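Local coordinates for protein putative adhesin (Bacteroides thetaiotaomicron, PDB 4QDG) that probably serves as an outer-membrane lipoprotein of the FimB/Mfa2 family that anchors fimbrillin-type pili to the bacterial surface, at residues 39-44 / 77-82; 69-74 / 133-138; 154-159 / 280-285; 254-259 / 296-301. One frame throughout, in Å; residues are numbered along the deposited sequence. Where two conformers were deposited one is given.

Contact 1: residues 39-44 / 77-82; sequences TLLVYD and HFVAYG
Phe-78 packs across the strand pair onto Leu-40 and Val-42. Its CB lies 4.1 Å from Leu-40 CD2. Because CG is anti to the carbonyl carbon (chi1 -59°), the ring runs on past the leucine: CD1 comes to 3.9 Å from Leu-40 CD1, and CE1, farther out, meets both Val-42 methyls, with CG1 at 3.9 Å. A branched leucine and valine suit this place, since their methyls follow the length of the ring. Ala-80 faces Leu-40 in a non-hydrogen-bonded pair, its CB 4.2 Å from Leu-40 CD2. Strand 15-20 covers Leu-40, Phe-78 and Ala-80 through Val-15, Leu-17 and Phe-19. Strand 38-44 lies between 49-55 and 75-82, antiparallel to both, a framework in keeping with the transthyretin-like beta-sandwich of this family's clan. Six backbone hydrogen bonds join 39-44 to 77-82, in reciprocal couples at Thr-39/Tyr-81, Leu-41/Val-79 and Tyr-43/His-77. On the face of Leu-41 and Val-79, Leu-41 CD1 meets the Tyr-81 ring edge in its plane, 3.9 Å from CE2, and Val-79 CG2 touches the edge of Tyr-43 at CE2. At the Thr-39 end, a water bound to OG1 of that threonine donates to Tyr-81 O at 2.8 Å.

Contact 2: residues 69-74 / 133-138; sequences LDLKQG and LATADL
Thr-135 lays its methyl against the turn that ends in Gly-74: CG2 is 3.9 Å from Leu-71 CB and 3.6 Å from Gly-74 O. With OG1 between the backbone N and the carbonyl carbon (chi1 61°), the hydroxyl is brought round to the Gly-74 amide, whose N donates to OG1 at 3.0 Å. Gly-74 O in turn accepts from Thr-135 N at 2.9 Å, and the same oxygen receives a CA-H...O contact from Ala-134. Glycine suits position 74 because its phi of 164° is reached readily only without a side chain. The contact lies at the surface where the chain turns from strand 67-70, paired with 15-20, into strand 75-82, and it prolongs the antiparallel pairing of strands 75-82 and 127-137. There the hydroxyl, rather than the Thr-135 carbonyl, receives the Gly-74 N-H. A threonine serves this place doubly, with a methyl for Leu-71 and a hydroxyl for the backbone. OG1 is also hydrogen-bonded to His-13 NE2, and His-13 ND1 to Asp-137 OD1, which suggests that a polar network, more than buried apolar surface, holds the turn at this break in strand 127-137.

Contact 3: residues 154-159 / 280-285; sequences RVVLQQ and SMIFFL
The strands containing Arg-154 to Gln-159 and Ser-280 to Leu-285 run parallel, their directions 31° apart and their axes 4.5 Å at closest. They are central neighbours in a mixed sheet that faces a second, antiparallel one, an arrangement consistent with the transthyretin-like sandwich of the family's clan. Five backbone hydrogen bonds form the usual parallel zigzag: Val-156 bonds through its N to Met-281 and through its O to Phe-283, and Gln-158 repeats this with Phe-283 and Leu-285. The straightest is Phe-283 N to Val-156 O, 2.8 Å long. Most side chains toward the second sheet are apolar (Val-155, Leu-157, Met-281, Phe-283, Leu-285), as suits the interior. Val-155 CG1 meets the Phe-283 ring at CE1, 4.0 Å away, while Leu-157 CB touches Leu-285 CD1. Strands 170-176 and 246-251 close over them. The reverse face is more mixed. Val-156 CB lies beside Ile-282 CG1 at 3.8 Å, and the CG2 of that isoleucine sits above one face of Phe-284, toward its rim. Gln-158, with CG anti to its backbone N (chi1 -178°), stretches alongside the phenylalanine, its CD 3.8 Å from CE1 and its amide turned 62° from the ring plane. Where the pair ends, one water donates to both Gln-159 OE1, at 3.0 Å, and Leu-285 O, at 2.9 Å.

Contact 4: residues 254-259 / 296-301; sequences NYLLML and IKINDW
Leu-259 and Ile-298 are the middle of an apolar contact between a helix and the end of a strand, whose axes cross at 75°. The two side chains slide past each other in opposite directions, bringing Leu-259 CD2 to 3.8 Å from Ile-298 CG2, while Leu-256 CD2 reaches the same methyl from one turn earlier. In Leu-259 a chi1 of 175° swings CG opposite the amide nitrogen and points the branched end toward Ile-298 and the turn: CD2 meets Ile-298 CG2 and Asn-299, while CD1 meets Trp-301 and also lies against Ile-298 O.

The flat groups meet aliphatic tips. Tyr-255 receives Ile-296 CD1 at its ring edge, in plane, 3.7 Å from CD2, while Met-258 CE, a selenomethionine methyl, lies above one ring face, toward its rim. Trp-301 CD1 comes to 3.4 Å from Leu-259 CD1, a tight approach.

Polar bonds set the partners rather than joining the segments. Ile-298 to Trp-301 form a type I' turn, closed by Trp-301 N to Ile-298 O at 2.8 Å. Asn-299 suits its second position because asparagine tolerates the left-handed backbone there. Its ND2 lies 3.6 Å from Leu-259 CD2, and its OD1 accepts from Ser-280 N. Trp-301 NE1 is bonded to Asp-262 OD2, farther along the helix.

Leu-256 approaches Leu-273, which binds a magnesium ion together with Asn-151 and Glu-276. Helix 252-263 thus lies across strands 278-285 and 295-298, with helix 269-275 beside it.

How the contacts relate
From the N terminus, strand 38-44 finds its partner 75-82 in contact 1, closing a loop that contains the 69-74 half of contact 2. Contact 2 closes later, at 133-138, so the two cross, and they touch where Phe-78 meets Leu-69 and Leu-71. Strand 140-159 then leads to the other side of the molecule. There contact 3 spans the long excursion from 154-159 to 280-285, and contact 4 opens within it at 254-259 and closes beyond it at 296-301, again crossing. Strands 278-285 and 295-298 are neighbours, joined by Ile-282 N to Lys-297 O. The two crossed pairs lie in series, with the centres of contacts 1 and 3 about 41 Å apart.

Contact 1: residues 39-44 / 77-82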
loop_
_atom_site.group_PDB
_atom_site.type_symbol
_atom_site.label_atom_id
_atom_site.label_comp_id
_atom_site.label_asym_id
_atom_site.label_seq_id
_atom_site.Cartn_x
_atom_site.Cartn_y
_atom_site.Cartn_z
ATOM N N THR A 39 15.444 3.027 4.892
ATOM C CA THR A 39 16.538 2.975 3.944
ATOM C C THR A 39 16.609 4.354 3.341
ATOM O O THR A 39 15.663 4.782 2.684
ATOM C CB THR A 39 16.332 1.859 2.887
ATOM O OG1 THR A 39 16.237 0.589 3.524
ATOM C CG2 THR A 39 17.462 1.816 1.850
ATOM N N LEU A 40 17.715 5.049 3.550
ATOM C CA LEU A 40 17.898 6.401 3.005
ATOM C C LEU A 40 19.059 6.376 1.983
ATOM O O LEU A 40 20.177 5.977 2.311
ATOM C CB LEU A 40 18.139 7.413 4.157
ATOM C CG LEU A 40 18.237 8.919 3.835
ATOM C CD1 LEU A 40 19.612 9.292 3.269
ATOM C CD2 LEU A 40 17.061 9.439 2.996
ATOM N N LEU A 41 18.774 6.800 0.753
ATOM C CA LEU A 41 19.747 6.825 -0.345
ATOM C C LEU A 41 20.129 8.247 -0.697
ATOM O O LEU A 41 19.261 9.122 -0.747
ATOM C CB LEU A 41 19.187 6.116 -1.585
ATOM C CG LEU A 41 18.750 4.675 -1.382
ATOM C CD1 LEU A 41 17.659 4.337 -2.325
ATOM C CD2 LEU A 41 19.897 3.727 -1.541
ATOM N N VAL A 42 21.435 8.477 -0.916
ATOM C CA VAL A 42 22.004 9.783 -1.215
ATOM C C VAL A 42 22.500 9.777 -2.645
ATOM O O VAL A 42 23.298 8.922 -3.014
ATOM C CB VAL A 42 23.151 10.204 -0.219
ATOM C CG1 VAL A 42 23.605 11.650 -0.465
ATOM C CG2 VAL A 42 22.743 10.016 1.243
ATOM N N TYR A 43 22.041 10.755 -3.432
ATOM C CA TYR A 43 22.460 10.978 -4.810
ATOM C C TYR A 43 22.959 12.416 -4.952
ATOM O O TYR A 43 22.472 13.306 -4.258
ATOM C CB TYR A 43 21.296 10.711 -5.800
ATOM C CG TYR A 43 20.794 9.282 -5.770
ATOM C CD1 TYR A 43 21.490 8.264 -6.414
ATOM C CD2 TYR A 43 19.636 8.944 -5.079
ATOM C CE1 TYR A 43 21.056 6.941 -6.354
ATOM C CE2 TYR A 43 19.182 7.624 -5.028
ATOM C CZ TYR A 43 19.888 6.626 -5.679
ATOM O OH TYR A 43 19.410 5.334 -5.647
ATOM N N ASP A 44 23.883 12.660 -5.877
ATOM C CA ASP A 44 24.335 14.027 -6.117
ATOM C C ASP A 44 23.327 14.742 -7.061
ATOM O O ASP A 44 22.316 14.150 -7.459
ATOM C CB ASP A 44 25.772 14.070 -6.666
ATOM C CG ASP A 44 26.034 13.336 -7.968
ATOM O OD1 ASP A 44 25.151 13.373 -8.876
ATOM O OD2 ASP A 44 27.149 12.793 -8.120
ATOM N N HIS A 77 19.947 14.836 -3.763
ATOM C CA HIS A 77 18.609 14.263 -3.904
ATOM C C HIS A 77 18.575 12.991 -3.071
ATOM O O HIS A 77 19.449 12.127 -3.219
ATOM C CB HIS A 77 18.216 14.008 -5.363
ATOM C CG HIS A 77 16.795 13.526 -5.496
ATOM N ND1 HIS A 77 15.716 14.400 -5.368
ATOM C CD2 HIS A 77 16.321 12.275 -5.685
ATOM C CE1 HIS A 77 14.635 13.650 -5.466
ATOM N NE2 HIS A 77 14.947 12.370 -5.681
ATOM N N PHE A 78 17.651 12.955 -2.104
ATOM C CA PHE A 78 17.507 11.863 -1.148
ATOM C C PHE A 78 16.288 11.027 -1.421
ATOM O O PHE A 78 15.226 11.578 -1.680
ATOM C CB PHE A 78 17.407 12.431 0.272
ATOM C CG PHE A 78 18.603 13.251 0.671
ATOM C CD1 PHE A 78 19.740 12.642 1.204
ATOM C CD2 PHE A 78 18.583 14.638 0.546
ATOM C CE1 PHE A 78 20.847 13.406 1.585
ATOM C CE2 PHE A 78 19.680 15.400 0.950
ATOM C CZ PHE A 78 20.809 14.780 1.458
ATOM N N VAL A 79 16.421 9.709 -1.344
ATOM C CA VAL A 79 15.299 8.799 -1.538
ATOM C C VAL A 79 15.166 7.981 -0.285
ATOM O O VAL A 79 16.149 7.410 0.168
ATOM C CB VAL A 79 15.410 7.922 -2.832
ATOM C CG1 VAL A 79 14.185 7.029 -2.988
ATOM C CG2 VAL A 79 15.579 8.791 -4.080
ATOM N N ALA A 80 13.961 7.947 0.299
ATOM C CA ALA A 80 13.691 7.150 1.504
ATOM C C ALA A 80 12.726 6.025 1.219
ATOM O O ALA A 80 11.746 6.193 0.472
ATOM C CB ALA A 80 13.125 8.019 2.622
ATOM N N TYR A 81 13.022 4.862 1.821
ATOM C CA TYR A 81 12.147 3.699 1.764
ATOM C C TYR A 81 11.881 3.224 3.141
ATOM O O TYR A 81 12.800 3.179 3.949
ATOM C CB TYR A 81 12.724 2.540 0.942
ATOM C CG TYR A 81 12.727 2.759 -0.553
ATOM C CD1 TYR A 81 11.592 2.509 -1.319
ATOM C CD2 TYR A 81 13.875 3.163 -1.211
ATOM C CE1 TYR A 81 11.601 2.683 -2.702
ATOM C CE2 TYR A 81 13.903 3.317 -2.595
ATOM C CZ TYR A 81 12.766 3.068 -3.338
ATOM O OH TYR A 81 12.813 3.239 -4.694
ATOM N N GLY A 82 10.634 2.863 3.394
ATOM C CA GLY A 82 10.210 2.251 4.639
ATOM C C GLY A 82 9.766 0.834 4.340
ATOM O O GLY A 82 9.099 0.598 3.333
HETATM O O HOH W 1 13.631 0.555 4.604
#

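Contact 2: residues 69-74 / 133-138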
loop_
_atom_site.group_PDB
_atom_site.type_symbol
_atom_site.label_atom_id
_atom_site.label_comp_id
_atom_site.label_asym_id
_atom_site.label_seq_id
_atom_site.Cartn_x
_atom_site.Cartn_y
_atom_site.Cartn_z
ATOM N N LEU A 69 23.534 14.035 8.448
ATOM C CA LEU A 69 24.432 13.568 7.409
ATOM C C LEU A 69 25.529 14.568 7.163
ATOM O O LEU A 69 25.257 15.679 6.709
ATOM C CB LEU A 69 23.707 13.251 6.076
ATOM C CG LEU A 69 22.740 12.073 6.041
ATOM C CD1 LEU A 69 21.901 12.098 4.760
ATOM C CD2 LEU A 69 23.474 10.761 6.108
ATOM N N ASP A 70 26.777 14.157 7.410
ATOM C CA ASP A 70 27.946 14.957 7.081
ATOM C C ASP A 70 28.189 14.790 5.586
ATOM O O ASP A 70 28.344 13.668 5.121
ATOM C CB ASP A 70 29.173 14.558 7.930
ATOM C CG ASP A 70 29.045 15.018 9.360
ATOM O OD1 ASP A 70 29.027 16.252 9.589
ATOM O OD2 ASP A 70 28.916 14.157 10.245
ATOM N N LEU A 71 28.113 15.890 4.826
ATOM C CA LEU A 71 28.255 15.854 3.375
ATOM C C LEU A 71 29.090 17.002 2.857
ATOM O O LEU A 71 29.056 18.106 3.413
ATOM C CB LEU A 71 26.863 15.894 2.688
ATOM C CG LEU A 71 25.949 14.670 2.847
ATOM C CD1 LEU A 71 24.561 14.971 2.382
ATOM C CD2 LEU A 71 26.524 13.442 2.146
ATOM N N LYS A 72 29.813 16.747 1.766
ATOM C CA LYS A 72 30.574 17.753 1.031
ATOM C C LYS A 72 29.559 18.778 0.477
ATOM O O LYS A 72 28.512 18.349 -0.027
ATOM C CB LYS A 72 31.370 17.066 -0.096
ATOM C CG LYS A 72 32.177 18.014 -0.986
ATOM C CD LYS A 72 32.651 17.327 -2.277
ATOM C CE LYS A 72 31.625 17.328 -3.398
ATOM N NZ LYS A 72 31.963 16.315 -4.445
ATOM N N GLN A 73 29.850 20.105 0.611
ATOM C CA GLN A 73 28.975 21.188 0.144
ATOM C C GLN A 73 28.377 20.843 -1.228
ATOM O O GLN A 73 29.099 20.446 -2.133
ATOM C CB GLN A 73 29.741 22.530 0.096
ATOM C CG GLN A 73 28.852 23.778 -0.003
ATOM C CD GLN A 73 29.608 25.093 0.029
ATOM O OE1 GLN A 73 30.686 25.232 0.628
ATOM N NE2 GLN A 73 29.019 26.116 -0.571
ATOM N N GLY A 74 27.062 20.974 -1.348
ATOM C CA GLY A 74 26.365 20.687 -2.599
ATOM C C GLY A 74 24.868 20.514 -2.502
ATOM O O GLY A 74 24.286 20.574 -1.411
ATOM N N LEU A 133 17.717 18.665 -1.608
ATOM C CA LEU A 133 18.078 19.629 -0.574
ATOM C C LEU A 133 19.561 19.963 -0.640
ATOM O O LEU A 133 20.407 19.067 -0.781
ATOM C CB LEU A 133 17.664 19.069 0.829
ATOM C CG LEU A 133 18.105 19.803 2.108
ATOM C CD1 LEU A 133 17.403 21.181 2.261
ATOM C CD2 LEU A 133 17.801 18.950 3.330
ATOM N N ALA A 134 19.862 21.278 -0.583
ATOM C CA ALA A 134 21.230 21.767 -0.562
ATOM C C ALA A 134 21.738 21.721 0.885
ATOM O O ALA A 134 20.962 21.911 1.829
ATOM C CB ALA A 134 21.315 23.183 -1.121
ATOM N N THR A 135 23.019 21.422 1.050
ATOM C CA THR A 135 23.662 21.350 2.359
ATOM C C THR A 135 23.882 22.742 2.924
ATOM O O THR A 135 23.894 23.724 2.178
ATOM C CB THR A 135 25.014 20.634 2.255
ATOM O OG1 THR A 135 25.860 21.379 1.367
ATOM C CG2 THR A 135 24.882 19.188 1.821
ATOM N N ALA A 136 24.095 22.819 4.237
ATOM C CA ALA A 136 24.401 24.063 4.907
ATOM C C ALA A 136 25.402 23.828 6.026
ATOM O O ALA A 136 25.606 22.683 6.450
ATOM C CB ALA A 136 23.129 24.693 5.459
ATOM N N ASP A 137 26.056 24.911 6.478
ATOM C CA ASP A 137 26.907 24.885 7.652
ATOM C C ASP A 137 26.004 24.600 8.842
ATOM O O ASP A 137 24.932 25.203 8.944
ATOM C CB ASP A 137 27.629 26.219 7.826
ATOM C CG ASP A 137 28.822 26.409 6.911
ATOM O OD1 ASP A 137 29.377 25.389 6.436
ATOM O OD2 ASP A 137 29.221 27.575 6.694
ATOM N N LEU A 138 26.386 23.617 9.682
ATOM C CA LEU A 138 25.624 23.181 10.854
ATOM C C LEU A 138 24.269 22.550 10.470
ATOM O O LEU A 138 23.288 22.633 11.237
ATOM C CB LEU A 138 25.431 24.323 11.861
ATOM C CG LEU A 138 25.907 24.039 13.273
ATOM C CD1 LEU A 138 27.346 23.517 13.304
ATOM C CD2 LEU A 138 25.734 25.264 14.133
#

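Contact 3: residues 154-159 / 280-285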
loop_
_atom_site.group_PDB
_atom_site.type_symbol
_atom_site.label_atom_id
_atom_site.label_comp_id
_atom_site.label_asym_id
_atom_site.label_seq_id
_atom_site.Cartn_x
_atom_site.Cartn_y
_atom_site.Cartn_z
ATOM N N ARG A 154 -10.580 -5.894 2.635
ATOM C CA ARG A 154 -11.435 -6.863 3.300
ATOM C C ARG A 154 -12.727 -6.962 2.482
ATOM O O ARG A 154 -13.464 -5.996 2.366
ATOM C CB ARG A 154 -11.692 -6.501 4.781
ATOM C CG ARG A 154 -12.636 -7.464 5.548
ATOM C CD ARG A 154 -12.794 -6.984 6.987
ATOM N NE ARG A 154 -13.736 -7.758 7.806
ATOM C CZ ARG A 154 -13.410 -8.769 8.615
ATOM N NH1 ARG A 154 -12.157 -9.213 8.669
ATOM N NH2 ARG A 154 -14.339 -9.357 9.361
ATOM N N VAL A 155 -12.966 -8.144 1.886
ATOM C CA VAL A 155 -14.137 -8.429 1.078
ATOM C C VAL A 155 -15.116 -9.192 1.927
ATOM O O VAL A 155 -14.761 -10.226 2.475
ATOM C CB VAL A 155 -13.763 -9.185 -0.230
ATOM C CG1 VAL A 155 -15.000 -9.431 -1.085
ATOM C CG2 VAL A 155 -12.703 -8.399 -1.030
ATOM N N VAL A 156 -16.362 -8.696 2.030
ATOM C CA VAL A 156 -17.408 -9.331 2.817
ATOM C C VAL A 156 -18.583 -9.754 1.916
ATOM O O VAL A 156 -18.995 -9.000 1.039
ATOM C CB VAL A 156 -17.864 -8.427 3.990
ATOM C CG1 VAL A 156 -19.087 -9.000 4.719
ATOM C CG2 VAL A 156 -16.722 -8.203 4.983
ATOM N N LEU A 157 -19.082 -10.989 2.124
ATOM C CA LEU A 157 -20.266 -11.522 1.451
ATOM C C LEU A 157 -21.337 -11.656 2.503
ATOM O O LEU A 157 -21.114 -12.300 3.523
ATOM C CB LEU A 157 -20.003 -12.849 0.723
ATOM C CG LEU A 157 -18.802 -12.938 -0.221
ATOM C CD1 LEU A 157 -18.752 -14.286 -0.861
ATOM C CD2 LEU A 157 -18.855 -11.841 -1.298
ATOM N N GLN A 158 -22.462 -10.941 2.311
ATOM C CA GLN A 158 -23.563 -10.877 3.262
ATOM C C GLN A 158 -24.895 -11.155 2.598
ATOM O O GLN A 158 -25.206 -10.550 1.590
ATOM C CB GLN A 158 -23.593 -9.486 3.894
ATOM C CG GLN A 158 -24.698 -9.294 4.958
ATOM C CD GLN A 158 -24.444 -8.109 5.851
ATOM O OE1 GLN A 158 -23.312 -7.613 5.969
ATOM N NE2 GLN A 158 -25.484 -7.663 6.540
ATOM N N GLN A 159 -25.700 -12.042 3.167
ATOM C CA GLN A 159 -27.032 -12.282 2.582
ATOM C C GLN A 159 -27.951 -11.149 2.965
ATOM O O GLN A 159 -27.960 -10.743 4.118
ATOM C CB GLN A 159 -27.618 -13.617 3.012
ATOM C CG GLN A 159 -27.085 -14.763 2.189
ATOM C CD GLN A 159 -28.093 -15.861 2.103
ATOM O OE1 GLN A 159 -29.172 -15.687 1.530
ATOM N NE2 GLN A 159 -27.760 -17.010 2.680
ATOM N N SER A 280 -12.585 -1.860 2.848
ATOM C CA SER A 280 -13.556 -2.909 3.139
ATOM C C SER A 280 -14.698 -2.801 2.163
ATOM O O SER A 280 -15.089 -1.689 1.778
ATOM C CB SER A 280 -14.023 -2.909 4.593
ATOM O OG SER A 280 -14.796 -1.779 4.943
HETATM N N MSE A 281 -15.149 -3.947 1.658
HETATM C CA MSE A 281 -16.220 -3.967 0.669
HETATM C C MSE A 281 -17.225 -5.046 0.993
HETATM O O MSE A 281 -16.866 -6.218 1.069
HETATM C CB MSE A 281 -15.666 -4.181 -0.735
HETATM C CG MSE A 281 -14.615 -3.184 -1.151
HETATM SE SE MSE A 281 -13.931 -3.666 -2.916
HETATM C CE MSE A 281 -15.410 -2.954 -4.006
ATOM N N ILE A 282 -18.483 -4.652 1.158
ATOM C CA ILE A 282 -19.560 -5.591 1.460
ATOM C C ILE A 282 -20.427 -5.761 0.220
ATOM O O ILE A 282 -20.973 -4.784 -0.292
ATOM C CB ILE A 282 -20.409 -5.191 2.697
ATOM C CG1 ILE A 282 -19.500 -4.955 3.936
ATOM C CG2 ILE A 282 -21.467 -6.268 2.973
ATOM C CD1 ILE A 282 -20.181 -4.288 5.084
ATOM N N PHE A 283 -20.527 -7.008 -0.251
ATOM C CA PHE A 283 -21.376 -7.390 -1.368
ATOM C C PHE A 283 -22.576 -8.154 -0.799
ATOM O O PHE A 283 -22.405 -9.045 0.040
ATOM C CB PHE A 283 -20.595 -8.223 -2.405
ATOM C CG PHE A 283 -19.449 -7.492 -3.079
ATOM C CD1 PHE A 283 -18.195 -7.422 -2.480
ATOM C CD2 PHE A 283 -19.617 -6.900 -4.324
ATOM C CE1 PHE A 283 -17.137 -6.746 -3.104
ATOM C CE2 PHE A 283 -18.563 -6.223 -4.944
ATOM C CZ PHE A 283 -17.325 -6.158 -4.331
ATOM N N PHE A 284 -23.785 -7.793 -1.233
ATOM C CA PHE A 284 -25.002 -8.446 -0.741
ATOM C C PHE A 284 -25.440 -9.531 -1.716
ATOM O O PHE A 284 -25.388 -9.332 -2.933
ATOM C CB PHE A 284 -26.120 -7.430 -0.460
ATOM C CG PHE A 284 -25.691 -6.449 0.602
ATOM C CD1 PHE A 284 -25.819 -6.764 1.955
ATOM C CD2 PHE A 284 -25.092 -5.243 0.255
ATOM C CE1 PHE A 284 -25.396 -5.867 2.937
ATOM C CE2 PHE A 284 -24.636 -4.370 1.231
ATOM C CZ PHE A 284 -24.776 -4.689 2.567
ATOM N N LEU A 285 -25.787 -10.704 -1.163
ATOM C CA LEU A 285 -26.169 -11.868 -1.954
ATOM C C LEU A 285 -27.612 -12.246 -1.738
ATOM O O LEU A 285 -28.160 -12.090 -0.647
ATOM C CB LEU A 285 -25.278 -13.100 -1.639
ATOM C CG LEU A 285 -23.738 -12.907 -1.643
ATOM C CD1 LEU A 285 -23.026 -14.230 -1.368
ATOM C CD2 LEU A 285 -23.240 -12.276 -2.945
HETATM O O HOH W 2 -30.519 -13.047 0.823
#

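Contact 4: residues 254-259 / 296-301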
loop_
_atom_site.group_PDB
_atom_site.type_symbol
_atom_site.label_atom_id
_atom_site.label_comp_id
_atom_site.label_asym_id
_atom_site.label_seq_id
_atom_site.Cartn_x
_atom_site.Cartn_y
_atom_site.Cartn_z
ATOM N N ASN A 254 -12.246 1.305 -10.151
ATOM C CA ASN A 254 -13.481 2.004 -10.503
ATOM C C ASN A 254 -14.508 1.965 -9.379
ATOM O O ASN A 254 -15.159 2.972 -9.120
ATOM C CB ASN A 254 -14.107 1.387 -11.757
ATOM C CG ASN A 254 -13.317 1.615 -13.020
ATOM O OD1 ASN A 254 -12.143 2.003 -13.014
ATOM N ND2 ASN A 254 -13.932 1.304 -14.135
ATOM N N TYR A 255 -14.632 0.810 -8.711
ATOM C CA TYR A 255 -15.575 0.597 -7.615
ATOM C C TYR A 255 -15.129 1.399 -6.408
ATOM O O TYR A 255 -15.953 2.098 -5.863
ATOM C CB TYR A 255 -15.736 -0.911 -7.308
ATOM C CG TYR A 255 -16.832 -1.549 -8.132
ATOM C CD1 TYR A 255 -16.709 -1.674 -9.517
ATOM C CD2 TYR A 255 -18.042 -1.918 -7.550
ATOM C CE1 TYR A 255 -17.746 -2.190 -10.295
ATOM C CE2 TYR A 255 -19.101 -2.395 -8.323
ATOM C CZ TYR A 255 -18.939 -2.555 -9.694
ATOM O OH TYR A 255 -19.960 -3.083 -10.451
ATOM N N LEU A 256 -13.822 1.453 -6.109
ATOM C CA LEU A 256 -13.340 2.237 -4.951
ATOM C C LEU A 256 -13.508 3.730 -5.183
ATOM O O LEU A 256 -13.775 4.468 -4.244
ATOM C CB LEU A 256 -11.866 1.939 -4.583
ATOM C CG LEU A 256 -11.489 0.495 -4.283
ATOM C CD1 LEU A 256 -9.995 0.381 -4.099
ATOM C CD2 LEU A 256 -12.228 -0.039 -3.075
ATOM N N LEU A 257 -13.336 4.162 -6.439
ATOM C CA LEU A 257 -13.463 5.558 -6.816
ATOM C C LEU A 257 -14.944 5.982 -6.762
ATOM O O LEU A 257 -15.187 7.178 -6.725
ATOM C CB LEU A 257 -12.825 5.829 -8.205
ATOM C CG LEU A 257 -11.278 5.729 -8.304
ATOM C CD1 LEU A 257 -10.806 5.893 -9.755
ATOM C CD2 LEU A 257 -10.567 6.732 -7.384
HETATM N N MSE A 258 -15.919 5.027 -6.680
HETATM C CA MSE A 258 -17.338 5.409 -6.495
HETATM C C MSE A 258 -17.519 5.938 -5.054
HETATM O O MSE A 258 -18.400 6.758 -4.823
HETATM C CB MSE A 258 -18.340 4.273 -6.781
HETATM C CG MSE A 258 -18.373 3.800 -8.209
HETATM SE SE MSE A 258 -19.277 2.027 -8.310
HETATM C CE MSE A 258 -18.865 1.617 -10.283
ATOM N N LEU A 259 -16.648 5.506 -4.105
ATOM C CA LEU A 259 -16.678 6.042 -2.755
ATOM C C LEU A 259 -16.095 7.476 -2.781
ATOM O O LEU A 259 -16.641 8.370 -2.142
ATOM C CB LEU A 259 -15.904 5.144 -1.765
ATOM C CG LEU A 259 -15.787 5.691 -0.323
ATOM C CD1 LEU A 259 -17.137 5.639 0.369
ATOM C CD2 LEU A 259 -14.786 4.892 0.485
ATOM N N ILE A 296 -23.632 -1.639 -2.700
ATOM C CA ILE A 296 -22.553 -2.264 -1.932
ATOM C C ILE A 296 -22.120 -1.279 -0.828
ATOM O O ILE A 296 -22.571 -0.127 -0.794
ATOM C CB ILE A 296 -21.342 -2.738 -2.808
ATOM C CG1 ILE A 296 -20.677 -1.572 -3.573
ATOM C CG2 ILE A 296 -21.725 -3.924 -3.734
ATOM C CD1 ILE A 296 -19.228 -1.844 -4.039
ATOM N N LYS A 297 -21.279 -1.733 0.075
ATOM C CA LYS A 297 -20.703 -0.883 1.087
ATOM C C LYS A 297 -19.232 -0.791 0.845
ATOM O O LYS A 297 -18.593 -1.820 0.652
ATOM C CB LYS A 297 -20.997 -1.382 2.505
ATOM C CG LYS A 297 -22.173 -0.679 3.137
ATOM C CD LYS A 297 -22.455 -1.218 4.511
ATOM C CE LYS A 297 -22.903 -0.132 5.440
ATOM N NZ LYS A 297 -23.802 -0.656 6.495
ATOM N N ILE A 298 -18.695 0.445 0.782
ATOM C CA ILE A 298 -17.252 0.661 0.672
ATOM C C ILE A 298 -16.866 1.468 1.887
ATOM O O ILE A 298 -17.451 2.522 2.108
ATOM C CB ILE A 298 -16.773 1.293 -0.650
ATOM C CG1 ILE A 298 -17.363 0.549 -1.856
ATOM C CG2 ILE A 298 -15.238 1.321 -0.679
ATOM C CD1 ILE A 298 -16.980 1.096 -3.199
ATOM N N ASN A 299 -15.919 0.959 2.699
ATOM C CA ASN A 299 -15.435 1.610 3.922
ATOM C C ASN A 299 -16.597 2.109 4.794
ATOM O O ASN A 299 -16.577 3.229 5.295
ATOM C CB ASN A 299 -14.428 2.736 3.595
ATOM C CG ASN A 299 -13.182 2.210 2.916
ATOM O OD1 ASN A 299 -12.991 1.014 2.786
ATOM N ND2 ASN A 299 -12.332 3.071 2.430
ATOM N N ASP A 300 -17.602 1.237 4.979
ATOM C CA ASP A 300 -18.819 1.432 5.788
ATOM C C ASP A 300 -19.770 2.475 5.162
ATOM O O ASP A 300 -20.719 2.890 5.805
ATOM C CB ASP A 300 -18.460 1.798 7.249
ATOM C CG ASP A 300 -19.538 1.454 8.279
ATOM O OD1 ASP A 300 -20.098 0.320 8.212
ATOM O OD2 ASP A 300 -19.800 2.300 9.173
ATOM N N TRP A 301 -19.560 2.857 3.905
ATOM C CA TRP A 301 -20.444 3.828 3.268
ATOM C C TRP A 301 -21.213 3.130 2.120
ATOM O O TRP A 301 -20.600 2.460 1.300
ATOM C CB TRP A 301 -19.637 5.052 2.804
ATOM C CG TRP A 301 -20.430 6.037 2.015
ATOM C CD1 TRP A 301 -20.511 6.132 0.653
ATOM C CD2 TRP A 301 -21.331 7.014 2.542
ATOM N NE1 TRP A 301 -21.404 7.119 0.301
ATOM C CE2 TRP A 301 -21.920 7.681 1.442
ATOM C CE3 TRP A 301 -21.664 7.425 3.847
ATOM C CZ2 TRP A 301 -22.844 8.724 1.607
ATOM C CZ3 TRP A 301 -22.588 8.450 4.012
ATOM C CH2 TRP A 301 -23.154 9.101 2.904
#